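Local coordinates for protein histidinol-phosphate aminotransferase (Clostridium acetobutylicum, PDB 3FTB) that probably transfers an amino group with the help of pyridoxal 5'-phosphate, as expected of a histidinol-phosphate aminotransferase of the class I and II family, at residues G39-F44 and K215-P220; L76-I81 and N230-A235; P106-Y111 and P153-G158; V169-E174 and K202-L207; A297-C302 and F336-I341. One frame throughout, in Å; residues are numbered along the deposited sequence.

Interaction 1 (G39-F44 and K215-P220); sequences GIPKSF and KFFAMP
The loop that joins strand 207-212 to strand 225-229 of the large sheet meets an N-terminal segment here, and the meeting turns on a methionine, Met219, set among Ile40, Pro41 and Phe44. Its CG lies beside the backbone N and anti to the carbonyl carbon (chi1 -68°), and the chain runs extended until it bends at the sulfur. Met219 SD thereby arrives 3.8 Å from Phe44 CD2 and 4.4 Å from the centroid of the Phe44 ring, a Met-aromatic contact in which the sulfur stands oblique to the ring, 38° off its normal. The ring is carried toward the sulfur by an extended first torsion (chi1 179°). The CG2 branch of Ile40 comes across the methionine chain at about a right angle, 4.0 Å from Met219 SD, and Pro41 CD approaches the same sulfur at 4.1 Å. Pro41 also rides against the preceding part of the loop: its CD is 3.2 Å from Phe217 O, while its CG meets the edge of the Phe217 ring. Ala218, which closes the type I turn begun at Lys215, presses its CB on Gly39 O at 3.3 Å. Tyr264 of helix 262-285 backs Pro41, Phe217 and Ala218, and Leu55 of the second subunit packs on Ile40 and Phe44. The side chains that meet are thus all apolar, with two carbonyl oxygens taking C-H neighbours. In fold type I aminotransferases the loop at this place usually carries the lysine that holds pyridoxal phosphate, and this one probably corresponds to it.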
# COMPACT_ATOMS: atom_id res chain seq x y z
N GLY A 39 -2.61 23.54 -3.50
CA GLY A 39 -3.50 22.47 -3.91
C GLY A 39 -2.95 21.43 -4.87
O GLY A 39 -1.77 21.43 -5.21
N ILE A 40 -3.84 20.54 -5.30
CA ILE A 40 -3.53 19.43 -6.20
C ILE A 40 -3.12 19.94 -7.58
O ILE A 40 -3.78 20.82 -8.13
CB ILE A 40 -4.77 18.52 -6.34
CG1 ILE A 40 -5.22 18.02 -4.96
CG2 ILE A 40 -4.51 17.36 -7.30
CD1 ILE A 40 -6.66 17.51 -4.91
N PRO A 41 -2.02 19.39 -8.13
CA PRO A 41 -1.57 19.79 -9.47
C PRO A 41 -2.68 19.71 -10.51
O PRO A 41 -3.45 18.74 -10.56
CB PRO A 41 -0.48 18.76 -9.79
CG PRO A 41 0.05 18.37 -8.47
CD PRO A 41 -1.13 18.39 -7.52
N LYS A 42 -2.77 20.74 -11.33
CA LYS A 42 -3.83 20.82 -12.31
C LYS A 42 -3.70 19.67 -13.29
O LYS A 42 -4.65 19.33 -13.99
CB LYS A 42 -3.80 22.18 -13.00
CG LYS A 42 -4.13 23.33 -12.06
CD LYS A 42 -4.38 24.64 -12.80
CE LYS A 42 -4.72 25.79 -11.85
NZ LYS A 42 -3.53 26.22 -11.06
N SER A 43 -2.52 19.05 -13.33
CA SER A 43 -2.25 17.97 -14.27
C SER A 43 -2.79 16.62 -13.80
O SER A 43 -2.76 15.63 -14.54
CB SER A 43 -0.75 17.88 -14.55
OG SER A 43 -0.02 17.54 -13.38
N PHE A 44 -3.27 16.57 -12.57
CA PHE A 44 -3.86 15.34 -12.07
C PHE A 44 -5.32 15.25 -12.50
O PHE A 44 -5.81 14.18 -12.88
CB PHE A 44 -3.77 15.25 -10.56
CG PHE A 44 -4.39 14.00 -10.01
CD1 PHE A 44 -5.76 13.94 -9.76
CD2 PHE A 44 -3.62 12.87 -9.79
CE1 PHE A 44 -6.34 12.79 -9.28
CE2 PHE A 44 -4.19 11.72 -9.29
CZ PHE A 44 -5.55 11.67 -9.04
N LYS A 215 4.07 15.77 0.34
CA LYS A 215 4.09 17.11 0.91
C LYS A 215 4.06 18.15 -0.19
O LYS A 215 3.10 18.92 -0.30
CB LYS A 215 5.32 17.29 1.81
CG LYS A 215 5.32 16.43 3.07
CD LYS A 215 4.09 16.68 3.94
CE LYS A 215 4.23 16.09 5.34
NZ LYS A 215 4.13 14.60 5.35
N PHE A 216 5.10 18.16 -1.03
CA PHE A 216 5.27 19.18 -2.06
C PHE A 216 4.23 19.18 -3.18
O PHE A 216 3.93 20.23 -3.77
CB PHE A 216 6.67 19.09 -2.66
CG PHE A 216 7.01 20.22 -3.59
CD1 PHE A 216 7.15 21.51 -3.11
CD2 PHE A 216 7.18 19.99 -4.95
CE1 PHE A 216 7.47 22.55 -3.97
CE2 PHE A 216 7.49 21.02 -5.80
CZ PHE A 216 7.64 22.31 -5.32
N PHE A 217 3.67 18.00 -3.48
CA PHE A 217 2.70 17.87 -4.57
C PHE A 217 1.27 17.79 -4.05
O PHE A 217 0.34 17.53 -4.82
CB PHE A 217 3.02 16.65 -5.46
CG PHE A 217 4.19 16.87 -6.38
CD1 PHE A 217 5.46 16.43 -6.03
CD2 PHE A 217 4.03 17.54 -7.58
CE1 PHE A 217 6.55 16.64 -6.86
CE2 PHE A 217 5.11 17.77 -8.41
CZ PHE A 217 6.38 17.31 -8.05
N ALA A 218 1.12 18.03 -2.75
CA ALA A 218 -0.17 18.23 -2.09
C ALA A 218 -1.11 17.01 -2.12
O ALA A 218 -2.32 17.15 -1.86
CB ALA A 218 -0.89 19.46 -2.67
N MET A 219 -0.55 15.83 -2.40
CA MET A 219 -1.37 14.63 -2.58
C MET A 219 -1.07 13.51 -1.56
O MET A 219 -0.56 12.46 -1.94
CB MET A 219 -1.23 14.10 -4.03
CG MET A 219 -1.86 15.01 -5.12
SD MET A 219 -1.80 14.43 -6.86
CE MET A 219 -0.03 14.34 -7.10
N PRO A 220 -1.39 13.73 -0.27
CA PRO A 220 -1.18 12.64 0.71
C PRO A 220 -2.12 11.43 0.58
O PRO A 220 -1.71 10.31 0.90
CB PRO A 220 -1.38 13.34 2.07
CG PRO A 220 -2.15 14.59 1.75
CD PRO A 220 -1.61 15.02 0.42

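Interaction 2 (L76-I81 and N230-A235); sequences LKDIGI and NNKEIA
The edge strand of the large sheet begins beside the first turn of helix 232-239, and Lys232 and Ala235 of that helix meet the strand and its approach, residues 78 to 80. Lys232 folds back through bends at chi2 and chi3 (64° and 89°), which lays its CD 3.7 Å from Gly80 N and brings NZ to 2.8 Å from Asp78 O. The ammonium lies above the carbonyl plane of Asp78. It also donates to Asn230 O at 3.0 Å, so one lysine ties the strand's approach to the turn leading into its own helix. Asp78 OD1 remains 4.2 Å from Lys232 NZ, too far for a salt bridge but probably still a favourable charge. Ile79 CG2 meets Asn230 OD1 at 3.8 Å, the two side chains crossing at about a right angle; the stronger partner of that amide oxygen is Lys202. Deeper in, Ala235 CB rests on Gly80 CA at 3.9 Å, backbone against methyl, so strand and helix come close. Asn231 caps the helix, its OD1 accepting from Ile234 N at 2.9 Å. Strand 225-229 thus runs into an N-capped helix that packs on the adjacent edge strand 80-84, part of the alpha/beta large domain of a fold type I enzyme.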
# COMPACT_ATOMS: atom_id res chain seq x y z
N LEU A 76 18.28 10.76 -13.99
CA LEU A 76 19.21 9.69 -13.63
C LEU A 76 18.73 8.37 -14.21
O LEU A 76 17.54 8.07 -14.16
CB LEU A 76 19.33 9.56 -12.11
CG LEU A 76 20.68 9.90 -11.47
CD1 LEU A 76 21.09 11.33 -11.77
CD2 LEU A 76 20.70 9.64 -9.96
N LYS A 77 19.66 7.60 -14.75
CA LYS A 77 19.37 6.26 -15.26
C LYS A 77 20.23 5.23 -14.52
O LYS A 77 21.13 5.60 -13.75
CB LYS A 77 19.57 6.19 -16.78
CG LYS A 77 18.73 7.19 -17.58
CD LYS A 77 17.26 6.90 -17.41
CE LYS A 77 16.41 7.95 -18.09
NZ LYS A 77 15.04 7.42 -18.31
N ASP A 78 19.95 3.95 -14.75
CA ASP A 78 20.70 2.85 -14.13
C ASP A 78 20.85 3.06 -12.62
O ASP A 78 21.95 3.03 -12.08
CB ASP A 78 22.06 2.64 -14.82
CG ASP A 78 22.69 1.26 -14.52
OD1 ASP A 78 21.96 0.32 -14.11
OD2 ASP A 78 23.92 1.11 -14.71
N ILE A 79 19.71 3.28 -11.96
CA ILE A 79 19.65 3.44 -10.51
C ILE A 79 18.61 2.49 -9.94
O ILE A 79 17.68 2.10 -10.64
CB ILE A 79 19.26 4.87 -10.09
CG1 ILE A 79 18.06 5.36 -10.90
CG2 ILE A 79 20.43 5.82 -10.29
CD1 ILE A 79 17.39 6.62 -10.29
N GLY A 80 18.77 2.12 -8.68
CA GLY A 80 17.73 1.39 -7.99
C GLY A 80 16.57 2.35 -7.70
O GLY A 80 16.78 3.51 -7.32
N ILE A 81 15.35 1.86 -7.91
CA ILE A 81 14.15 2.61 -7.59
C ILE A 81 13.20 1.70 -6.82
O ILE A 81 12.92 0.59 -7.24
CB ILE A 81 13.47 3.15 -8.86
CG1 ILE A 81 14.42 4.04 -9.65
CG2 ILE A 81 12.19 3.91 -8.49
CD1 ILE A 81 13.93 4.34 -11.05
N ASN A 230 22.13 4.13 -6.20
CA ASN A 230 22.98 3.40 -7.13
C ASN A 230 23.26 2.00 -6.62
O ASN A 230 23.81 1.17 -7.33
CB ASN A 230 24.30 4.14 -7.35
CG ASN A 230 24.71 4.14 -8.80
OD1 ASN A 230 23.89 4.41 -9.68
ND2 ASN A 230 25.98 3.84 -9.07
N ASN A 231 22.90 1.74 -5.37
CA ASN A 231 23.11 0.43 -4.77
C ASN A 231 22.03 -0.55 -5.18
O ASN A 231 21.16 -0.93 -4.38
CB ASN A 231 23.18 0.54 -3.24
CG ASN A 231 23.56 -0.77 -2.58
OD1 ASN A 231 23.25 -1.86 -3.07
ND2 ASN A 231 24.25 -0.66 -1.45
N LYS A 232 22.09 -0.97 -6.44
CA LYS A 232 21.10 -1.90 -6.99
C LYS A 232 20.75 -3.06 -6.06
O LYS A 232 19.61 -3.51 -6.03
CB LYS A 232 21.56 -2.40 -8.35
CG LYS A 232 21.03 -1.58 -9.51
CD LYS A 232 21.56 -0.15 -9.47
CE LYS A 232 22.88 -0.01 -10.22
NZ LYS A 232 23.30 1.40 -10.32
N GLU A 233 21.72 -3.54 -5.29
CA GLU A 233 21.47 -4.69 -4.42
C GLU A 233 20.56 -4.35 -3.22
O GLU A 233 19.78 -5.18 -2.76
CB GLU A 233 22.78 -5.36 -3.97
CG GLU A 233 22.58 -6.67 -3.18
CD GLU A 233 21.52 -7.62 -3.78
OE1 GLU A 233 20.69 -8.17 -3.02
OE2 GLU A 233 21.52 -7.82 -5.01
N ILE A 234 20.65 -3.11 -2.75
CA ILE A 234 19.83 -2.69 -1.62
C ILE A 234 18.39 -2.43 -2.04
O ILE A 234 17.47 -2.52 -1.22
CB ILE A 234 20.43 -1.45 -0.92
CG1 ILE A 234 21.49 -1.90 0.07
CG2 ILE A 234 19.37 -0.65 -0.20
CD1 ILE A 234 21.93 -0.82 1.02
N ALA A 235 18.19 -2.13 -3.32
CA ALA A 235 16.84 -2.01 -3.87
C ALA A 235 16.23 -3.40 -4.06
O ALA A 235 15.05 -3.62 -3.80
CB ALA A 235 16.87 -1.24 -5.19

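Interaction 3 (P106-Y111 and P153-G158); sequences PSYAEY and PNNPNG. With PO4 (phosphate ion), chain F.
Two prolines that each follow a cis peptide bond, Pro106 and Pro156, pack against one another across this contact, Pro106 CB lying 3.9 Å from Pro156 CD. They belong to loops of the fold type I large domain, after strand 100-105 and after strand 147-151. Asn154 clamps them: with CG anti to the backbone N (chi1 -164°), it sends ND2 to Pro106 O at 2.8 Å, the acceptor close to the amide plane, the donor above the carbonyl plane. The same nitrogen gives a longer bond to Asn157 OD1 of its own turn. A water links the loops, donating to Tyr111 OH and Asn154 OD1 and accepting from Asn155 N and, weakly, from Tyr108 N; Tyr111 OH also bonds to Asp183. Ser107 CA comes within 3.2 Å of Asn155 O, a CA-H...O contact. On the pocket side the Tyr108 ring and the Asn155 amide meet obliquely, planes 40° apart, Tyr108 CD1 3.3 Å from Asn155 ND2. Both reach a phosphate ion, probably from the crystallisation liquor, that Arg324 and Arg338 also bind: Tyr108 CE1 is 3.2 Å from its O1, and Asn155 ND2 makes a weak bond to its O3 at 2.7 Å.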
# COMPACT_ATOMS: atom_id res chain seq x y z
N PRO A 106 17.02 16.38 17.27
CA PRO A 106 15.61 16.16 16.93
C PRO A 106 15.41 15.67 15.50
O PRO A 106 16.24 15.99 14.63
CB PRO A 106 14.99 17.56 17.09
CG PRO A 106 15.91 18.30 17.96
CD PRO A 106 17.27 17.76 17.73
N SER A 107 14.36 14.89 15.26
CA SER A 107 13.99 14.50 13.90
C SER A 107 12.59 13.89 13.85
O SER A 107 11.96 13.64 14.87
CB SER A 107 15.00 13.51 13.34
OG SER A 107 14.97 12.30 14.09
N TYR A 108 12.10 13.65 12.64
CA TYR A 108 10.80 13.03 12.42
C TYR A 108 10.66 11.74 13.22
O TYR A 108 11.47 10.80 13.07
CB TYR A 108 10.65 12.77 10.93
CG TYR A 108 9.31 12.26 10.46
CD1 TYR A 108 8.15 12.92 10.79
CD2 TYR A 108 9.23 11.14 9.63
CE1 TYR A 108 6.91 12.45 10.34
CE2 TYR A 108 8.00 10.67 9.17
CZ TYR A 108 6.85 11.33 9.53
OH TYR A 108 5.63 10.87 9.07
N ALA A 109 9.63 11.69 14.07
CA ALA A 109 9.39 10.58 15.00
C ALA A 109 9.54 9.20 14.37
O ALA A 109 10.05 8.29 15.02
CB ALA A 109 8.01 10.72 15.62
N GLU A 110 9.09 9.05 13.12
CA GLU A 110 9.09 7.76 12.43
C GLU A 110 10.46 7.06 12.27
O GLU A 110 10.51 5.83 12.12
CB GLU A 110 8.38 7.87 11.06
CG GLU A 110 8.79 6.75 10.07
CD GLU A 110 7.82 6.54 8.90
OE1 GLU A 110 7.49 7.53 8.21
OE2 GLU A 110 7.40 5.38 8.66
N TYR A 111 11.56 7.80 12.30
CA TYR A 111 12.85 7.12 12.19
C TYR A 111 13.02 6.11 13.33
O TYR A 111 13.25 4.93 13.08
CB TYR A 111 14.04 8.09 12.14
CG TYR A 111 13.94 9.21 11.13
CD1 TYR A 111 13.11 9.10 10.02
CD2 TYR A 111 14.69 10.37 11.27
CE1 TYR A 111 13.02 10.12 9.09
CE2 TYR A 111 14.60 11.41 10.34
CZ TYR A 111 13.76 11.27 9.25
OH TYR A 111 13.66 12.28 8.32
N PRO A 153 15.47 18.66 3.93
CA PRO A 153 15.74 19.32 5.22
C PRO A 153 15.09 18.58 6.39
O PRO A 153 14.14 17.84 6.21
CB PRO A 153 15.09 20.71 5.06
CG PRO A 153 14.32 20.68 3.79
CD PRO A 153 14.35 19.31 3.22
N ASN A 154 15.60 18.80 7.59
CA ASN A 154 15.09 18.10 8.76
C ASN A 154 13.87 18.72 9.46
O ASN A 154 13.85 19.91 9.78
CB ASN A 154 16.20 17.90 9.79
CG ASN A 154 15.84 16.86 10.83
OD1 ASN A 154 15.49 15.72 10.51
ND2 ASN A 154 15.94 17.24 12.10
N ASN A 155 12.85 17.89 9.66
CA ASN A 155 11.70 18.19 10.50
C ASN A 155 12.09 17.93 11.97
O ASN A 155 12.48 16.81 12.31
CB ASN A 155 10.56 17.27 10.06
CG ASN A 155 9.42 17.19 11.07
OD1 ASN A 155 9.31 18.01 11.98
ND2 ASN A 155 8.55 16.20 10.90
N PRO A 156 11.96 18.93 12.87
CA PRO A 156 11.21 20.19 12.88
C PRO A 156 11.97 21.48 12.55
O PRO A 156 11.31 22.51 12.42
CB PRO A 156 10.77 20.31 14.35
CG PRO A 156 11.75 19.38 15.14
CD PRO A 156 12.67 18.73 14.15
N ASN A 157 13.29 21.46 12.46
CA ASN A 157 14.03 22.71 12.39
C ASN A 157 14.30 23.20 10.98
O ASN A 157 14.87 24.28 10.80
CB ASN A 157 15.34 22.62 13.17
CG ASN A 157 16.33 21.67 12.53
OD1 ASN A 157 16.07 20.48 12.38
ND2 ASN A 157 17.49 22.20 12.17
N GLY A 158 13.90 22.40 9.99
CA GLY A 158 14.05 22.77 8.60
C GLY A 158 15.48 22.96 8.11
O GLY A 158 15.73 23.72 7.17
P PO4 F . 5.07 15.44 11.93
O1 PO4 F . 4.47 14.29 11.16
O2 PO4 F . 5.96 14.91 13.03
O3 PO4 F . 5.88 16.30 10.99
O4 PO4 F . 3.95 16.27 12.53
O HOH W 1 12.78 14.67 9.47

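Interaction 4 (V169-E174 and K202-L207); sequences VLKLAE and KNYSCL
The Tyr204 ring lies broadside to helix 163-176, with Leu170 over one face and Lys171 and Glu174 round its rim. The helix flanks the large alpha/beta sheet of the fold type I domain, and residues 202-207 are the loop that leads into strand 207-212, so the contact joins this helix to the loop that enters the strand. Leu170 CB sits 4.0 Å from the ring centroid and only 8° off its normal, a CH-pi contact almost over the centre, and its CD1 branch covers the CD2 side of the same face; the two side chains cross at about a right angle. Its other branch, CD2, leads inward to Leu207 CD2 at 4.1 Å. Lys171 starts away from the loop, but its long chain returns, and NZ reaches the ring edge to donate to Tyr204 OH at 2.7 Å. Along the CD1-CE1 flank of the ring, Glu174 CG lies 3.6 Å from Tyr204 CD1. The carboxylate stands nearly perpendicular to the ring, planes 86° apart, and the glutamate bends at chi2 (63°), which turns its end toward the loop backbone. It thereby grips two successive backbone N-H groups: Ser205 N donates to OE1, on its syn lone pair, at 3.0 Å, and Cys206 N makes a weaker bond to OE2. The charge is probably eased by these donors. Ile180 of strand 179-183 packs on Leu170, Ala173 and Leu207, completing the inner side. Cys206, whose SG lies between its backbone N and carbonyl carbon, turns its sulfur to the helix, SG 3.6 Å from Ala173 CB.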
# COMPACT_ATOMS: atom_id res chain seq x y z
N VAL A 169 31.64 12.87 5.58
CA VAL A 169 30.81 11.74 6.01
C VAL A 169 30.57 10.79 4.84
O VAL A 169 30.73 9.57 4.97
CB VAL A 169 29.45 12.20 6.62
CG1 VAL A 169 28.71 11.03 7.25
CG2 VAL A 169 29.66 13.27 7.64
N LEU A 170 30.22 11.34 3.68
CA LEU A 170 29.94 10.53 2.51
C LEU A 170 31.16 9.70 2.12
O LEU A 170 31.05 8.50 1.88
CB LEU A 170 29.49 11.40 1.34
CG LEU A 170 28.07 11.96 1.44
CD1 LEU A 170 27.57 12.33 0.05
CD2 LEU A 170 27.12 10.97 2.09
N LYS A 171 32.32 10.35 2.06
CA LYS A 171 33.57 9.67 1.70
C LYS A 171 33.96 8.57 2.68
O LYS A 171 34.58 7.60 2.27
CB LYS A 171 34.72 10.66 1.56
CG LYS A 171 34.83 11.31 0.19
CD LYS A 171 35.83 12.47 0.20
CE LYS A 171 36.13 12.95 -1.21
NZ LYS A 171 35.04 12.58 -2.16
N LEU A 172 33.62 8.72 3.96
CA LEU A 172 33.87 7.67 4.96
C LEU A 172 32.85 6.53 4.87
O LEU A 172 33.22 5.36 4.95
CB LEU A 172 33.86 8.23 6.38
CG LEU A 172 35.06 9.01 6.92
CD1 LEU A 172 34.80 9.39 8.37
CD2 LEU A 172 36.35 8.21 6.80
N ALA A 173 31.58 6.89 4.74
CA ALA A 173 30.53 5.88 4.57
C ALA A 173 30.84 4.96 3.40
O ALA A 173 30.93 3.75 3.56
CB ALA A 173 29.16 6.53 4.38
N GLU A 174 31.01 5.55 2.22
CA GLU A 174 31.43 4.85 1.01
C GLU A 174 32.54 3.86 1.33
O GLU A 174 32.45 2.67 1.01
CB GLU A 174 31.91 5.86 -0.03
CG GLU A 174 31.92 5.37 -1.47
CD GLU A 174 30.54 5.03 -1.99
OE1 GLU A 174 30.42 4.56 -3.15
OE2 GLU A 174 29.56 5.21 -1.23
N LYS A 202 25.45 8.82 -8.07
CA LYS A 202 26.41 8.06 -8.86
C LYS A 202 27.78 7.94 -8.18
O LYS A 202 28.48 6.93 -8.32
CB LYS A 202 26.54 8.68 -10.24
CG LYS A 202 25.22 8.75 -11.00
CD LYS A 202 24.53 7.41 -10.92
CE LYS A 202 23.60 7.23 -12.09
NZ LYS A 202 23.25 5.81 -12.29
N ASN A 203 28.15 8.96 -7.43
CA ASN A 203 29.47 9.00 -6.82
C ASN A 203 29.55 8.21 -5.54
O ASN A 203 30.65 7.94 -5.06
CB ASN A 203 29.89 10.44 -6.58
CG ASN A 203 30.15 11.18 -7.86
OD1 ASN A 203 31.24 11.11 -8.41
ND2 ASN A 203 29.13 11.87 -8.35
N TYR A 204 28.39 7.86 -4.99
CA TYR A 204 28.34 7.14 -3.72
C TYR A 204 27.18 6.14 -3.70
O TYR A 204 26.02 6.54 -3.79
CB TYR A 204 28.18 8.12 -2.54
CG TYR A 204 29.31 9.11 -2.41
CD1 TYR A 204 30.54 8.72 -1.89
CD2 TYR A 204 29.15 10.43 -2.80
CE1 TYR A 204 31.58 9.63 -1.79
CE2 TYR A 204 30.18 11.34 -2.70
CZ TYR A 204 31.40 10.94 -2.19
OH TYR A 204 32.42 11.84 -2.09
N SER A 205 27.49 4.86 -3.59
CA SER A 205 26.43 3.88 -3.38
C SER A 205 26.22 3.51 -1.90
O SER A 205 25.73 2.42 -1.59
CB SER A 205 26.58 2.65 -4.29
OG SER A 205 27.78 2.68 -5.04
N CYS A 206 26.62 4.41 -1.01
CA CYS A 206 26.21 4.36 0.40
C CYS A 206 24.94 5.18 0.54
O CYS A 206 24.11 4.92 1.41
CB CYS A 206 27.30 4.92 1.32
SG CYS A 206 27.61 6.70 1.17
N LEU A 207 24.77 6.15 -0.35
CA LEU A 207 23.60 7.01 -0.35
C LEU A 207 22.32 6.25 -0.68
O LEU A 207 22.24 5.54 -1.69
CB LEU A 207 23.76 8.14 -1.37
CG LEU A 207 24.42 9.46 -0.99
CD1 LEU A 207 24.53 10.34 -2.22
CD2 LEU A 207 23.63 10.17 0.09

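Interaction 5 (A297-C302 and F336-I341); sequences ANFVLC and FVRFAI. With PO4 (phosphate ion), chain F.
An extended first torsion on Arg338 (chi1 -172°) carries its chain off the sheet on the face it shares with Phe299, Arg338 CG 4.0 Å from Val300 O, and a bend at chi3 (74°) turns the guanidinium to a bound anion. The frame is an antiparallel pair, strands 299-304 and 336-340, at the heart of the small-domain sheet of the fold type I aminotransferases. Val300 with Phe339 and Cys302 with Val337 are hydrogen-bonded pairs, the first running from Val300 N to Phe339 O at 3.0 Å and back from Phe339 N to Val300 O; Phe299 with Ala340 and Leu301 with Arg338 are non-hydrogen-bonded pairs. Ile341 N to Asn298 O extends the pairing, with water joining Asn298 ND2 and Ile341 O; the same amide also donates to Asn34 O. On the Arg338 face, Leu301 CD2 meets Phe336 CD1 at 4.0 Å, and the Phe299 ring comes edge-to-face with Phe186. The opposite face carries Val300, Cys302, Val337 and Phe339. Val300 CG1 lies 3.9 Å from Phe339 CB, the two side chains at an oblique angle, and Cys302 SG stands 4.8 Å from the centroid of the Phe339 ring, a sulfur-aromatic contact 39° off the normal. Phe279 and Leu283 of helix 262-285 cover this face. The phosphate, which Arg324 also binds, occupies a site consistent with the substrate-anion pocket of such enzymes. It lies at the edge of the guanidinium: Arg338 NH2 donates to its O4 at 2.9 Å, and NH1 makes a weak bond to its O3 at 2.8 Å.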
# COMPACT_ATOMS: atom_id res chain seq x y z
N ALA A 297 12.18 24.72 4.03
CA ALA A 297 11.00 24.12 3.44
C ALA A 297 9.76 24.93 3.81
O ALA A 297 9.83 26.15 3.95
CB ALA A 297 10.85 22.66 3.88
N ASN A 298 8.63 24.25 4.01
CA ASN A 298 7.38 24.95 4.34
C ASN A 298 6.96 24.87 5.82
O ASN A 298 5.77 24.71 6.14
CB ASN A 298 6.25 24.49 3.42
CG ASN A 298 5.92 23.03 3.60
OD1 ASN A 298 6.80 22.22 3.87
ND2 ASN A 298 4.64 22.68 3.47
N PHE A 299 7.93 25.01 6.72
CA PHE A 299 7.67 25.08 8.16
C PHE A 299 8.81 25.78 8.89
O PHE A 299 9.92 25.90 8.37
CB PHE A 299 7.44 23.68 8.73
CG PHE A 299 8.53 22.71 8.39
CD1 PHE A 299 9.69 22.66 9.14
CD2 PHE A 299 8.40 21.85 7.31
CE1 PHE A 299 10.71 21.77 8.83
CE2 PHE A 299 9.40 20.97 6.99
CZ PHE A 299 10.56 20.93 7.75
N VAL A 300 8.52 26.25 10.10
CA VAL A 300 9.46 27.05 10.89
C VAL A 300 9.43 26.65 12.38
O VAL A 300 8.35 26.51 12.96
CB VAL A 300 9.11 28.55 10.74
CG1 VAL A 300 7.68 28.82 11.24
CG2 VAL A 300 10.12 29.43 11.46
N LEU A 301 10.61 26.45 12.98
CA LEU A 301 10.70 26.11 14.41
C LEU A 301 10.98 27.33 15.30
O LEU A 301 12.03 27.97 15.20
CB LEU A 301 11.79 25.05 14.67
CG LEU A 301 12.03 24.65 16.13
CD1 LEU A 301 10.98 23.65 16.58
CD2 LEU A 301 13.44 24.08 16.33
N CYS A 302 10.04 27.62 16.20
CA CYS A 302 10.15 28.78 17.08
C CYS A 302 10.43 28.39 18.54
O CYS A 302 9.84 27.46 19.09
CB CYS A 302 8.90 29.66 16.95
SG CYS A 302 8.58 30.24 15.25
N PHE A 336 9.64 24.91 22.58
CA PHE A 336 9.68 24.81 21.12
C PHE A 336 8.30 24.43 20.58
O PHE A 336 7.59 23.61 21.18
CB PHE A 336 10.72 23.79 20.65
CG PHE A 336 12.11 24.09 21.13
CD1 PHE A 336 13.04 24.68 20.28
CD2 PHE A 336 12.50 23.77 22.42
CE1 PHE A 336 14.32 24.96 20.72
CE2 PHE A 336 13.78 24.04 22.86
CZ PHE A 336 14.69 24.63 22.02
N VAL A 337 7.93 25.07 19.48
CA VAL A 337 6.68 24.78 18.79
C VAL A 337 6.98 24.87 17.30
O VAL A 337 7.91 25.58 16.90
CB VAL A 337 5.61 25.81 19.12
CG1 VAL A 337 5.10 25.67 20.55
CG2 VAL A 337 6.16 27.21 18.89
N ARG A 338 6.21 24.15 16.48
CA ARG A 338 6.43 24.15 15.03
C ARG A 338 5.20 24.70 14.31
O ARG A 338 4.07 24.31 14.60
CB ARG A 338 6.76 22.74 14.51
CG ARG A 338 7.20 22.68 13.05
CD ARG A 338 7.20 21.24 12.52
NE ARG A 338 5.85 20.75 12.30
CZ ARG A 338 5.49 19.46 12.33
NH1 ARG A 338 6.40 18.52 12.59
NH2 ARG A 338 4.23 19.11 12.10
N PHE A 339 5.43 25.61 13.37
CA PHE A 339 4.33 26.18 12.60
C PHE A 339 4.50 25.84 11.13
O PHE A 339 5.61 25.87 10.59
CB PHE A 339 4.27 27.71 12.75
CG PHE A 339 4.18 28.21 14.18
CD1 PHE A 339 3.71 27.38 15.20
CD2 PHE A 339 4.54 29.52 14.49
CE1 PHE A 339 3.62 27.85 16.52
CE2 PHE A 339 4.45 29.99 15.81
CZ PHE A 339 3.98 29.14 16.82
N ALA A 340 3.39 25.55 10.46
CA ALA A 340 3.44 25.37 9.01
C ALA A 340 3.54 26.73 8.35
O ALA A 340 3.22 27.75 8.95
CB ALA A 340 2.21 24.61 8.52
N ILE A 341 4.01 26.75 7.11
CA ILE A 341 4.03 27.97 6.31
C ILE A 341 3.12 27.72 5.12
O ILE A 341 3.42 26.88 4.28
CB ILE A 341 5.47 28.35 5.86
CG1 ILE A 341 6.35 28.58 7.09
CG2 ILE A 341 5.46 29.59 4.97
CD1 ILE A 341 7.74 29.05 6.76
P PO4 F . 5.07 15.44 11.93
O1 PO4 F . 4.47 14.29 11.16
O2 PO4 F . 5.96 14.91 13.03
O3 PO4 F . 5.88 16.30 10.99
O4 PO4 F . 3.95 16.27 12.53
O HOH W 2 2.66 24.37 3.61

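Interactions 3 and 5 are buried and share the phosphate ion, one offering large-domain loops and the other small-domain strands, so together they bridge the domains around an anion pocket; interaction 5 relies on main-chain pairing, interaction 3 on amides and water. Interactions 2 and 4, partly exposed, lie toward the surface of the large domain and use longer side chains: Lys232 on carbonyls, Lys171 on a tyrosine hydroxyl, Glu174 on backbone N-H groups. Lys202, which reaches Lys77 and Asn230, ties them together. Interaction 1 is buried too, but apolar and near the second subunit. Its centre lies about 32 Å from that of interaction 4, across the chain's middle.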